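Side-chain contacts in phosphatidylinositol phosphate phosphatase (Schizosaccharomyces pombe, PDB 1I9Z), which removes the 5-phosphate from soluble and lipid inositol phosphates with a magnesium-dependent catalytic domain, the part of the longer synaptojanin-like protein held in this chain: residues Lys239-Leu242 / Val246-Phe249; Ser86-Leu91 / Met116-Glu121; Lys146-Ile151 / Arg182-Gly187; Arg90-Lys95 / Pro100-Leu105. All blocks are in the same frame, centred on the assembly; numbering follows the deposited sequence.

Contact 1 (Lys239-Leu242 / Val246-Phe249); sequences KQML and VFPF
Met241, near the end of helix 236-242, and Val246, in the irregular loop that follows after three residues, come within 5.3 Å of each other at their CA atoms. Val246 CG2 makes the closest approach, 3.4 Å from Gln240 CB, and Met241 CG passes it at 4.1 Å, the two side chains lying roughly perpendicular. Met241 CG stands anti to its own carbonyl carbon (chi1 -73°), and a bend at chi3 brings CE to 4.2 Å from Phe247 CB. Gln240 offers only its base, for the chain folds back at chi2 and takes OE1 to a hydrogen bond with Lys245 NZ. No direct hydrogen bond joins the segments. A water 2.7 Å from Met241 O and 2.9 Å from Val246 O is placed to donate to both carbonyls, though it has more acceptors in reach than protons to give. Phe247 has left-handed backbone angles (phi 42°, psi 51°); its ring leads away from the helix, stacks on Phe208, meets Trp204 edge-to-face and touches the ring of Tyr181. The turn lies on the five-stranded-sheet side of the DNase I-like domain, Val246 resting on Asp178 and Tyr181 of helix 174-187, Met241 and Phe247 sharing Leu286 of strand 283-288.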
loop_
_atom_site.group_PDB
_atom_site.type_symbol
_atom_site.label_atom_id
_atom_site.label_comp_id
_atom_site.label_asym_id
_atom_site.label_seq_id
_atom_site.Cartn_x
_atom_site.Cartn_y
_atom_site.Cartn_z
ATOM N N LYS A 239 1.259 18.385 -5.840
ATOM C CA LYS A 239 0.725 19.315 -6.858
ATOM C C LYS A 239 -0.194 18.569 -7.800
ATOM O O LYS A 239 -1.306 19.053 -8.035
ATOM C CB LYS A 239 1.847 20.018 -7.641
ATOM C CG LYS A 239 1.398 21.101 -8.678
ATOM C CD LYS A 239 2.681 21.640 -9.421
ATOM C CE LYS A 239 2.464 22.662 -10.553
ATOM N NZ LYS A 239 3.622 22.613 -11.590
ATOM N N GLN A 240 0.226 17.395 -8.295
ATOM C CA GLN A 240 -0.624 16.601 -9.224
ATOM C C GLN A 240 -1.801 15.918 -8.556
ATOM O O GLN A 240 -2.841 15.721 -9.205
ATOM C CB GLN A 240 0.166 15.557 -9.979
ATOM C CG GLN A 240 1.369 16.149 -10.696
ATOM C CD GLN A 240 0.971 17.236 -11.662
ATOM O OE1 GLN A 240 0.439 16.971 -12.753
ATOM N NE2 GLN A 240 1.223 18.460 -11.272
ATOM N N MET A 241 -1.689 15.555 -7.285
ATOM C CA MET A 241 -2.834 14.965 -6.628
ATOM C C MET A 241 -3.899 16.053 -6.371
ATOM O O MET A 241 -5.107 15.769 -6.428
ATOM C CB MET A 241 -2.443 14.303 -5.293
ATOM C CG MET A 241 -1.648 12.955 -5.569
ATOM S SD MET A 241 -1.181 12.189 -4.047
ATOM C CE MET A 241 -2.796 11.830 -3.306
ATOM N N LEU A 242 -3.462 17.268 -6.067
ATOM C CA LEU A 242 -4.419 18.342 -5.781
ATOM C C LEU A 242 -5.380 18.624 -6.933
ATOM O O LEU A 242 -6.557 19.009 -6.714
ATOM C CB LEU A 242 -3.682 19.628 -5.381
ATOM C CG LEU A 242 -3.210 19.465 -3.915
ATOM C CD1 LEU A 242 -2.554 20.750 -3.444
ATOM C CD2 LEU A 242 -4.413 19.091 -2.962
ATOM N N VAL A 246 -3.752 12.637 -10.762
ATOM C CA VAL A 246 -3.219 11.315 -10.401
ATOM C C VAL A 246 -3.722 10.890 -9.055
ATOM O O VAL A 246 -4.039 11.726 -8.220
ATOM C CB VAL A 246 -1.676 11.282 -10.364
ATOM C CG1 VAL A 246 -1.165 11.276 -11.719
ATOM C CG2 VAL A 246 -1.118 12.468 -9.561
ATOM N N PHE A 247 -3.783 9.578 -8.833
ATOM C CA PHE A 247 -4.265 9.041 -7.555
ATOM C C PHE A 247 -5.505 9.737 -6.971
ATOM O O PHE A 247 -5.533 10.121 -5.810
ATOM C CB PHE A 247 -3.161 9.067 -6.458
ATOM C CG PHE A 247 -1.868 8.359 -6.882
ATOM C CD1 PHE A 247 -0.828 9.070 -7.419
ATOM C CD2 PHE A 247 -1.753 6.973 -6.752
ATOM C CE1 PHE A 247 0.353 8.453 -7.839
ATOM C CE2 PHE A 247 -0.562 6.344 -7.175
ATOM C CZ PHE A 247 0.475 7.089 -7.700
ATOM N N PRO A 248 -6.563 9.881 -7.789
ATOM C CA PRO A 248 -7.770 10.522 -7.250
ATOM C C PRO A 248 -8.353 9.662 -6.114
ATOM O O PRO A 248 -8.325 8.409 -6.110
ATOM C CB PRO A 248 -8.724 10.608 -8.478
ATOM C CG PRO A 248 -8.274 9.432 -9.380
ATOM C CD PRO A 248 -6.697 9.489 -9.206
ATOM N N PHE A 249 -8.901 10.339 -5.135
ATOM C CA PHE A 249 -9.473 9.722 -3.970
ATOM C C PHE A 249 -8.457 9.030 -3.066
ATOM O O PHE A 249 -8.855 8.355 -2.138
ATOM C CB PHE A 249 -10.623 8.767 -4.342
ATOM C CG PHE A 249 -11.731 9.443 -5.134
ATOM C CD1 PHE A 249 -11.863 9.213 -6.501
ATOM C CD2 PHE A 249 -12.593 10.357 -4.515
ATOM C CE1 PHE A 249 -12.830 9.888 -7.245
ATOM C CE2 PHE A 249 -13.575 11.039 -5.266
ATOM C CZ PHE A 249 -13.681 10.800 -6.623
HETATM O O HOH W 1 -5.920 13.158 -6.528
#

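Contact 2 (Ser86-Leu91 / Met116-Glu121); sequences SCVKRL and MIFCKE
Phe118 projects from strand 113-120 toward helix 78-94 and meets two successive helix residues, Val88 and Lys89. Val88 meets the CE1-CZ part of the ring: CG1, anti to the helix backbone N (chi1 175°), lies 3.5 Å from Phe118 CE1 and 3.9 Å from Phe118 CZ. Its other methyl, CG2, reaches toward Met116 two residues back along the strand, 4.4 Å from Met116 SD. Helix and strand run nearly parallel, 19° apart with axes 10.3 Å from each other, as expected of a helix laid on the outer face of one sheet in the two-sheet sandwich of the DNase I-like fold. Strand alternation sends Met116 and Phe118 to the helix and Ile117 to the opposite face, inside the sandwich. Lys89 CB meets the ring at Phe118 CE2, 3.9 Å away. The lysine chain then bends at chi3 and chi4, bringing NZ to the ring edge, near its plane and 3.7 Å from Phe118 CE2, where it also makes a weak hydrogen bond to Gln104 OE1. With an alanine in place of Phe118, Val88 CG1 and Lys89 CB would probably lose the ring they rest on and a gap would open between helix and strand. Leu92, a turn beyond Val88, lies against the same phenylalanine.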
loop_
_atom_site.group_PDB
_atom_site.type_symbol
_atom_site.label_atom_id
_atom_site.label_comp_id
_atom_site.label_asym_id
_atom_site.label_seq_id
_atom_site.Cartn_x
_atom_site.Cartn_y
_atom_site.Cartn_z
ATOM N N SER A 86 13.319 -14.575 2.487
ATOM C CA SER A 86 13.815 -15.380 3.593
ATOM C C SER A 86 14.250 -14.456 4.732
ATOM O O SER A 86 14.054 -14.797 5.931
ATOM C CB SER A 86 15.035 -16.227 3.098
ATOM O OG SER A 86 15.715 -16.769 4.211
ATOM N N CYS A 87 14.873 -13.321 4.392
ATOM C CA CYS A 87 15.300 -12.405 5.469
ATOM C C CYS A 87 14.128 -11.814 6.246
ATOM O O CYS A 87 14.150 -11.734 7.477
ATOM C CB CYS A 87 16.185 -11.263 4.954
ATOM S SG CYS A 87 17.830 -11.756 4.426
ATOM N N VAL A 88 13.092 -11.353 5.533
ATOM C CA VAL A 88 11.950 -10.794 6.229
ATOM C C VAL A 88 11.244 -11.842 7.083
ATOM O O VAL A 88 10.890 -11.597 8.269
ATOM C CB VAL A 88 10.957 -10.175 5.187
ATOM C CG1 VAL A 88 9.701 -9.696 5.889
ATOM C CG2 VAL A 88 11.649 -9.049 4.443
ATOM N N LYS A 89 11.045 -13.031 6.517
ATOM C CA LYS A 89 10.380 -14.086 7.255
ATOM C C LYS A 89 11.175 -14.421 8.532
ATOM O O LYS A 89 10.592 -14.612 9.591
ATOM C CB LYS A 89 10.273 -15.342 6.367
ATOM C CG LYS A 89 9.415 -16.518 6.909
ATOM C CD LYS A 89 9.441 -17.775 5.921
ATOM C CE LYS A 89 8.639 -17.541 4.544
ATOM N NZ LYS A 89 9.195 -16.591 3.435
ATOM N N ARG A 90 12.496 -14.501 8.423
ATOM C CA ARG A 90 13.311 -14.864 9.633
ATOM C C ARG A 90 13.137 -13.777 10.694
ATOM O O ARG A 90 12.995 -14.025 11.893
ATOM C CB ARG A 90 14.791 -14.966 9.294
ATOM C CG ARG A 90 15.360 -16.361 9.492
ATOM C CD ARG A 90 16.817 -16.471 9.013
ATOM N NE ARG A 90 16.892 -16.252 7.567
ATOM C CZ ARG A 90 17.963 -15.777 6.926
ATOM N NH1 ARG A 90 19.063 -15.468 7.609
ATOM N NH2 ARG A 90 17.937 -15.599 5.614
ATOM N N LEU A 91 13.154 -12.554 10.239
ATOM C CA LEU A 91 13.016 -11.442 11.155
ATOM C C LEU A 91 11.640 -11.399 11.832
ATOM O O LEU A 91 11.536 -11.241 13.078
ATOM C CB LEU A 91 13.364 -10.182 10.339
ATOM C CG LEU A 91 13.719 -8.837 10.931
ATOM C CD1 LEU A 91 14.932 -8.873 11.914
ATOM C CD2 LEU A 91 14.045 -7.973 9.710
ATOM N N MET A 116 5.715 -8.468 -1.356
ATOM C CA MET A 116 5.539 -9.719 -0.651
ATOM C C MET A 116 4.673 -9.429 0.556
ATOM O O MET A 116 4.842 -8.374 1.244
ATOM C CB MET A 116 6.910 -10.305 -0.240
ATOM C CG MET A 116 7.739 -9.336 0.549
ATOM S SD MET A 116 9.515 -9.961 0.762
ATOM C CE MET A 116 10.177 -9.805 -0.755
ATOM N N ILE A 117 3.745 -10.349 0.834
ATOM C CA ILE A 117 2.807 -10.131 1.929
ATOM C C ILE A 117 2.876 -11.303 2.931
ATOM O O ILE A 117 2.841 -12.485 2.522
ATOM C CB ILE A 117 1.367 -9.975 1.343
ATOM C CG1 ILE A 117 1.288 -8.689 0.472
ATOM C CG2 ILE A 117 0.335 -9.872 2.560
ATOM C CD1 ILE A 117 -0.148 -8.371 -0.018
ATOM N N PHE A 118 3.083 -10.954 4.212
ATOM C CA PHE A 118 3.132 -11.934 5.294
ATOM C C PHE A 118 1.982 -11.705 6.271
ATOM O O PHE A 118 1.561 -10.559 6.477
ATOM C CB PHE A 118 4.432 -11.805 6.064
ATOM C CG PHE A 118 5.650 -12.037 5.237
ATOM C CD1 PHE A 118 6.227 -10.994 4.504
ATOM C CD2 PHE A 118 6.246 -13.298 5.212
ATOM C CE1 PHE A 118 7.383 -11.227 3.762
ATOM C CE2 PHE A 118 7.408 -13.515 4.464
ATOM C CZ PHE A 118 7.952 -12.482 3.754
ATOM N N CYS A 119 1.436 -12.749 6.875
ATOM C CA CYS A 119 0.387 -12.518 7.889
ATOM C C CYS A 119 0.621 -13.503 9.017
ATOM O O CYS A 119 1.392 -14.492 8.862
ATOM C CB CYS A 119 -1.019 -12.728 7.314
ATOM S SG CYS A 119 -1.291 -14.353 6.558
ATOM N N LYS A 120 -0.014 -13.225 10.152
ATOM C CA LYS A 120 0.085 -14.151 11.273
ATOM C C LYS A 120 -0.582 -15.456 10.801
ATOM O O LYS A 120 -1.560 -15.417 10.043
ATOM C CB LYS A 120 -0.690 -13.602 12.447
ATOM C CG LYS A 120 -0.028 -12.444 13.135
ATOM C CD LYS A 120 -1.048 -11.824 14.140
ATOM C CE LYS A 120 -0.413 -10.790 15.085
ATOM N NZ LYS A 120 -1.544 -10.218 15.963
ATOM N N GLU A 121 -0.076 -16.597 11.236
ATOM C CA GLU A 121 -0.752 -17.864 10.868
ATOM C C GLU A 121 -2.225 -17.851 11.264
ATOM O O GLU A 121 -3.088 -18.383 10.559
ATOM C CB GLU A 121 -0.061 -19.065 11.544
ATOM C CG GLU A 121 1.271 -19.355 10.919
ATOM C CD GLU A 121 1.814 -20.788 11.192
ATOM O OE1 GLU A 121 1.002 -21.705 11.429
ATOM O OE2 GLU A 121 3.060 -20.980 11.130
#

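Contact 3 (Lys146-Ile151 / Arg182-Gly187); sequences KGAVAI and RTIASG
Ala148 and Ile184 join strand 147-155 to helix 174-187, which covers the outer face of the five-stranded sheet in the DNase I-like sandwich. The tight part is small and wholly apolar. Ala148 CB fits against the two arms of Ile184, 3.6 Å from Ile184 CG2 and 3.8 Å from Ile184 CD1, so a single methyl is held in the fork of the isoleucine. The fork opens to the sheet because CG2 lies opposite the residue's own backbone N, beside the carbonyl carbon, and the extended second torsion carries CD1 forward. From there CD1 also nears the bare backbone of Gly147, 4.2 Å from Gly147 C. That glycine has phi 158° and psi -163°, angles at which a CB would run into the carbonyl O of Lys146. Leu167 packs on Ile184 too, and Ile163 and Ser165 of the adjoining strand 158-166 flank Ala148; Val149, one step along, faces the other sheet through Thr113 and Leu115.

One face of the helix thus sinks into the core, while Arg182 and Ser186, both exposed, stand on the face turned from the sheet. A bond there lies within the helix: Ser186 OG, 3.0 Å from Arg182 O, donates to a carbonyl already taken by Ser186 N, the hydroxyl tilted 26° from the carbonyl plane and reaching Arg182 O from the face opposite the backbone N-H.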
loop_
_atom_site.group_PDB
_atom_site.type_symbol
_atom_site.label_atom_id
_atom_site.label_comp_id
_atom_site.label_asym_id
_atom_site.label_seq_id
_atom_site.Cartn_x
_atom_site.Cartn_y
_atom_site.Cartn_z
ATOM N N LYS A 146 10.492 -0.150 -15.276
ATOM C CA LYS A 146 9.506 0.441 -14.344
ATOM C C LYS A 146 8.155 -0.241 -14.417
ATOM O O LYS A 146 7.797 -0.871 -15.427
ATOM C CB LYS A 146 9.364 1.936 -14.598
ATOM C CG LYS A 146 10.729 2.670 -14.542
ATOM C CD LYS A 146 11.396 2.560 -13.152
ATOM C CE LYS A 146 12.522 3.634 -13.001
ATOM N NZ LYS A 146 13.570 3.493 -14.074
ATOM N N GLY A 147 7.387 -0.111 -13.345
ATOM C CA GLY A 147 6.084 -0.746 -13.331
ATOM C C GLY A 147 5.522 -0.997 -11.969
ATOM O O GLY A 147 5.984 -0.427 -10.955
ATOM N N ALA A 148 4.527 -1.870 -11.927
ATOM C CA ALA A 148 3.837 -2.170 -10.677
ATOM C C ALA A 148 3.610 -3.626 -10.416
ATOM O O ALA A 148 3.476 -4.412 -11.368
ATOM C CB ALA A 148 2.431 -1.466 -10.669
ATOM N N VAL A 149 3.572 -3.977 -9.127
ATOM C CA VAL A 149 3.242 -5.360 -8.715
ATOM C C VAL A 149 2.095 -5.218 -7.723
ATOM O O VAL A 149 2.154 -4.371 -6.804
ATOM C CB VAL A 149 4.443 -6.036 -7.993
ATOM C CG1 VAL A 149 4.037 -7.460 -7.538
ATOM C CG2 VAL A 149 5.624 -6.095 -8.972
ATOM N N ALA A 150 1.050 -6.015 -7.906
ATOM C CA ALA A 150 -0.104 -5.950 -7.036
ATOM C C ALA A 150 -0.638 -7.327 -6.548
ATOM O O ALA A 150 -0.588 -8.344 -7.286
ATOM C CB ALA A 150 -1.266 -5.146 -7.774
ATOM N N ILE A 151 -1.048 -7.354 -5.283
ATOM C CA ILE A 151 -1.680 -8.535 -4.702
ATOM C C ILE A 151 -2.943 -8.055 -3.940
ATOM O O ILE A 151 -2.890 -7.072 -3.191
ATOM C CB ILE A 151 -0.707 -9.235 -3.735
ATOM C CG1 ILE A 151 0.487 -9.796 -4.572
ATOM C CG2 ILE A 151 -1.469 -10.360 -3.007
ATOM C CD1 ILE A 151 1.773 -10.152 -3.657
ATOM N N ARG A 182 -1.658 6.466 -14.823
ATOM C CA ARG A 182 -2.839 6.095 -15.591
ATOM C C ARG A 182 -2.706 4.729 -16.234
ATOM O O ARG A 182 -3.681 3.980 -16.284
ATOM C CB ARG A 182 -3.116 7.133 -16.680
ATOM C CG ARG A 182 -3.446 8.512 -16.094
ATOM C CD ARG A 182 -3.937 9.432 -17.269
ATOM N NE ARG A 182 -3.069 10.573 -17.499
ATOM C CZ ARG A 182 -1.947 10.518 -18.182
ATOM N NH1 ARG A 182 -1.566 9.373 -18.689
ATOM N NH2 ARG A 182 -1.211 11.568 -18.382
ATOM N N THR A 183 -1.507 4.429 -16.723
ATOM C CA THR A 183 -1.180 3.164 -17.401
ATOM C C THR A 183 -1.382 2.004 -16.457
ATOM O O THR A 183 -1.975 0.963 -16.803
ATOM C CB THR A 183 0.280 3.205 -17.920
ATOM O OG1 THR A 183 0.402 4.222 -18.929
ATOM C CG2 THR A 183 0.717 1.834 -18.580
ATOM N N ILE A 184 -0.907 2.172 -15.227
ATOM C CA ILE A 184 -1.053 1.123 -14.240
ATOM C C ILE A 184 -2.457 1.005 -13.710
ATOM O O ILE A 184 -2.973 -0.105 -13.499
ATOM C CB ILE A 184 -0.052 1.360 -13.047
ATOM C CG1 ILE A 184 1.373 1.254 -13.551
ATOM C CG2 ILE A 184 -0.417 0.404 -11.875
ATOM C CD1 ILE A 184 2.464 1.872 -12.556
ATOM N N ALA A 185 -3.111 2.127 -13.430
ATOM C CA ALA A 185 -4.479 2.063 -12.874
ATOM C C ALA A 185 -5.435 1.406 -13.909
ATOM O O ALA A 185 -6.354 0.662 -13.553
ATOM C CB ALA A 185 -4.944 3.464 -12.533
ATOM N N SER A 186 -5.224 1.686 -15.191
ATOM C CA SER A 186 -6.075 1.044 -16.218
ATOM C C SER A 186 -5.562 -0.352 -16.568
ATOM O O SER A 186 -6.332 -1.246 -16.929
ATOM C CB SER A 186 -6.065 1.836 -17.530
ATOM O OG SER A 186 -6.361 3.212 -17.298
ATOM N N GLY A 187 -4.259 -0.562 -16.465
ATOM C CA GLY A 187 -3.719 -1.849 -16.904
ATOM C C GLY A 187 -3.644 -3.019 -15.951
ATOM O O GLY A 187 -3.566 -4.175 -16.390
#

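Contact 4 (Arg90-Lys95 / Pro100-Leu105); sequences RLLNGK and PGYVQL
Asn93, late in helix 78-94, grips the backbone of Tyr102 where strand 102-110 begins, bridging a short helix-to-strand connection at the edge of the six-stranded sheet of this DNase I-like fold. Asn93 OD1 accepts from Tyr102 N at 2.7 Å with a nearly straight N-H...O angle of 163°, the donor tilted 24° from the amide carbonyl plane. Asn93 ND2 completes the pairing with a weak bond of 3.4 Å to Tyr102 O, so one carboxamide serves both backbone polar groups of a single residue. Asn93 CG stands anti to the carbonyl carbon (chi1 -75°), which carries the amide to the Tyr102 backbone. A leucine in its place would probably leave Tyr102 N and, more weakly, Tyr102 O without their side-chain partner and the helix end less firmly tied to the strand.

The fit demands a glycine next door: Gly101 CA lies 3.0 Å from Asn93 OD1, where any CB would collide with that oxygen. Beside the polar grip, Leu92 CB lies 3.9 Å from Tyr102 CD1, and Leu92 CD1 is 4.1 Å from Tyr102 CG, the two side chains at about a right angle.

Further out, Asn93 ND2 also makes a weak bond to Lys89 O, one turn earlier in the helix, which helps set the amide's rotation. Strand 113-120 pairs Val103 with Cys119, and Glu121 just beyond it pairs with Gly101. The tyrosine ring is tethered at its far end, where Tyr102 OH is hydrogen-bonded to Ala55 O.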
loop_
_atom_site.group_PDB
_atom_site.type_symbol
_atom_site.label_atom_id
_atom_site.label_comp_id
_atom_site.label_asym_id
_atom_site.label_seq_id
_atom_site.Cartn_x
_atom_site.Cartn_y
_atom_site.Cartn_z
ATOM N N ARG A 90 12.496 -14.501 8.423
ATOM C CA ARG A 90 13.311 -14.864 9.633
ATOM C C ARG A 90 13.137 -13.777 10.694
ATOM O O ARG A 90 12.995 -14.025 11.893
ATOM C CB ARG A 90 14.791 -14.966 9.294
ATOM C CG ARG A 90 15.360 -16.361 9.492
ATOM C CD ARG A 90 16.817 -16.471 9.013
ATOM N NE ARG A 90 16.892 -16.252 7.567
ATOM C CZ ARG A 90 17.963 -15.777 6.926
ATOM N NH1 ARG A 90 19.063 -15.468 7.609
ATOM N NH2 ARG A 90 17.937 -15.599 5.614
ATOM N N LEU A 91 13.154 -12.554 10.239
ATOM C CA LEU A 91 13.016 -11.442 11.155
ATOM C C LEU A 91 11.640 -11.399 11.832
ATOM O O LEU A 91 11.536 -11.241 13.078
ATOM C CB LEU A 91 13.364 -10.182 10.339
ATOM C CG LEU A 91 13.719 -8.837 10.931
ATOM C CD1 LEU A 91 14.932 -8.873 11.914
ATOM C CD2 LEU A 91 14.045 -7.973 9.710
ATOM N N LEU A 92 10.558 -11.591 11.068
ATOM C CA LEU A 92 9.223 -11.602 11.664
ATOM C C LEU A 92 9.028 -12.782 12.667
ATOM O O LEU A 92 8.384 -12.635 13.715
ATOM C CB LEU A 92 8.157 -11.735 10.570
ATOM C CG LEU A 92 8.019 -10.538 9.654
ATOM C CD1 LEU A 92 6.914 -10.799 8.615
ATOM C CD2 LEU A 92 7.683 -9.315 10.533
ATOM N N ASN A 93 9.565 -13.948 12.327
ATOM C CA ASN A 93 9.383 -15.086 13.196
ATOM C C ASN A 93 10.262 -15.020 14.425
ATOM O O ASN A 93 9.895 -15.563 15.494
ATOM C CB ASN A 93 9.576 -16.362 12.391
ATOM C CG ASN A 93 8.369 -16.652 11.503
ATOM O OD1 ASN A 93 7.239 -16.752 11.984
ATOM N ND2 ASN A 93 8.604 -16.778 10.218
ATOM N N GLY A 94 11.386 -14.319 14.274
ATOM C CA GLY A 94 12.329 -14.110 15.357
ATOM C C GLY A 94 11.692 -13.357 16.509
ATOM O O GLY A 94 12.139 -13.436 17.668
ATOM N N LYS A 95 10.642 -12.610 16.204
ATOM C CA LYS A 95 9.942 -11.888 17.230
ATOM C C LYS A 95 8.837 -12.786 17.801
ATOM O O LYS A 95 8.181 -12.416 18.765
ATOM C CB LYS A 95 9.378 -10.602 16.620
ATOM C CG LYS A 95 10.497 -9.738 16.051
ATOM C CD LYS A 95 11.182 -8.881 17.108
ATOM C CE LYS A 95 10.462 -7.540 17.286
ATOM N NZ LYS A 95 11.169 -6.571 18.224
ATOM N N PRO A 100 3.108 -20.025 16.976
ATOM C CA PRO A 100 2.968 -19.607 15.578
ATOM C C PRO A 100 3.504 -18.219 15.251
ATOM O O PRO A 100 3.360 -17.231 16.005
ATOM C CB PRO A 100 1.461 -19.715 15.324
ATOM C CG PRO A 100 1.107 -20.913 16.107
ATOM C CD PRO A 100 1.847 -20.661 17.427
ATOM N N GLY A 101 4.146 -18.202 14.094
ATOM C CA GLY A 101 4.725 -16.998 13.594
ATOM C C GLY A 101 3.908 -16.478 12.423
ATOM O O GLY A 101 2.657 -16.443 12.416
ATOM N N TYR A 102 4.674 -16.073 11.432
ATOM C CA TYR A 102 4.155 -15.474 10.242
ATOM C C TYR A 102 4.452 -16.384 9.071
ATOM O O TYR A 102 5.462 -17.090 9.083
ATOM C CB TYR A 102 4.878 -14.147 10.013
ATOM C CG TYR A 102 4.425 -13.058 10.953
ATOM C CD1 TYR A 102 4.922 -12.977 12.250
ATOM C CD2 TYR A 102 3.411 -12.150 10.564
ATOM C CE1 TYR A 102 4.413 -12.023 13.161
ATOM C CE2 TYR A 102 2.891 -11.222 11.468
ATOM C CZ TYR A 102 3.390 -11.163 12.757
ATOM O OH TYR A 102 2.821 -10.312 13.689
ATOM N N VAL A 103 3.588 -16.323 8.062
ATOM C CA VAL A 103 3.793 -17.073 6.861
ATOM C C VAL A 103 3.701 -16.076 5.693
ATOM O O VAL A 103 3.016 -15.037 5.801
ATOM C CB VAL A 103 2.711 -18.137 6.638
ATOM C CG1 VAL A 103 2.821 -19.229 7.731
ATOM C CG2 VAL A 103 1.354 -17.501 6.628
ATOM N N GLN A 104 4.385 -16.412 4.596
ATOM C CA GLN A 104 4.297 -15.567 3.391
ATOM C C GLN A 104 3.078 -16.050 2.628
ATOM O O GLN A 104 2.962 -17.225 2.212
ATOM C CB GLN A 104 5.555 -15.715 2.532
ATOM C CG GLN A 104 5.435 -15.112 1.100
ATOM C CD GLN A 104 6.740 -15.265 0.375
ATOM O OE1 GLN A 104 7.800 -15.061 0.979
ATOM N NE2 GLN A 104 6.691 -15.656 -0.917
ATOM N N LEU A 105 2.152 -15.149 2.435
ATOM C CA LEU A 105 0.952 -15.459 1.702
ATOM C C LEU A 105 1.299 -15.585 0.224
ATOM O O LEU A 105 0.919 -16.570 -0.485
ATOM C CB LEU A 105 -0.053 -14.321 1.908
ATOM C CG LEU A 105 -1.462 -14.473 1.417
ATOM C CD1 LEU A 105 -2.143 -15.589 2.263
ATOM C CD2 LEU A 105 -2.223 -13.103 1.571
#

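From the N terminus, the first segment met is on helix 78-94, which supplies one side of two contacts. Contact 4 closes the short loop between that helix and strand 102-110; contact 2 runs from the helix to strand 113-120, the second strand of the hairpin, and the loop of contact 4 nests inside it, the two sharing Arg90 and Leu91. Contact 3 follows, joining strand 147-155 to helix 174-187 across 30 residues, and contact 1 closes a three-residue turn after helix 236-242. None cross. Contacts 2 and 4 secure one helix outside the six-stranded sheet; contacts 3 and 1 lie on the five-stranded side. The sheets meet between contacts 2 and 3, where Ile117 CD1 lies 3.8 Å from Ile151 CG2.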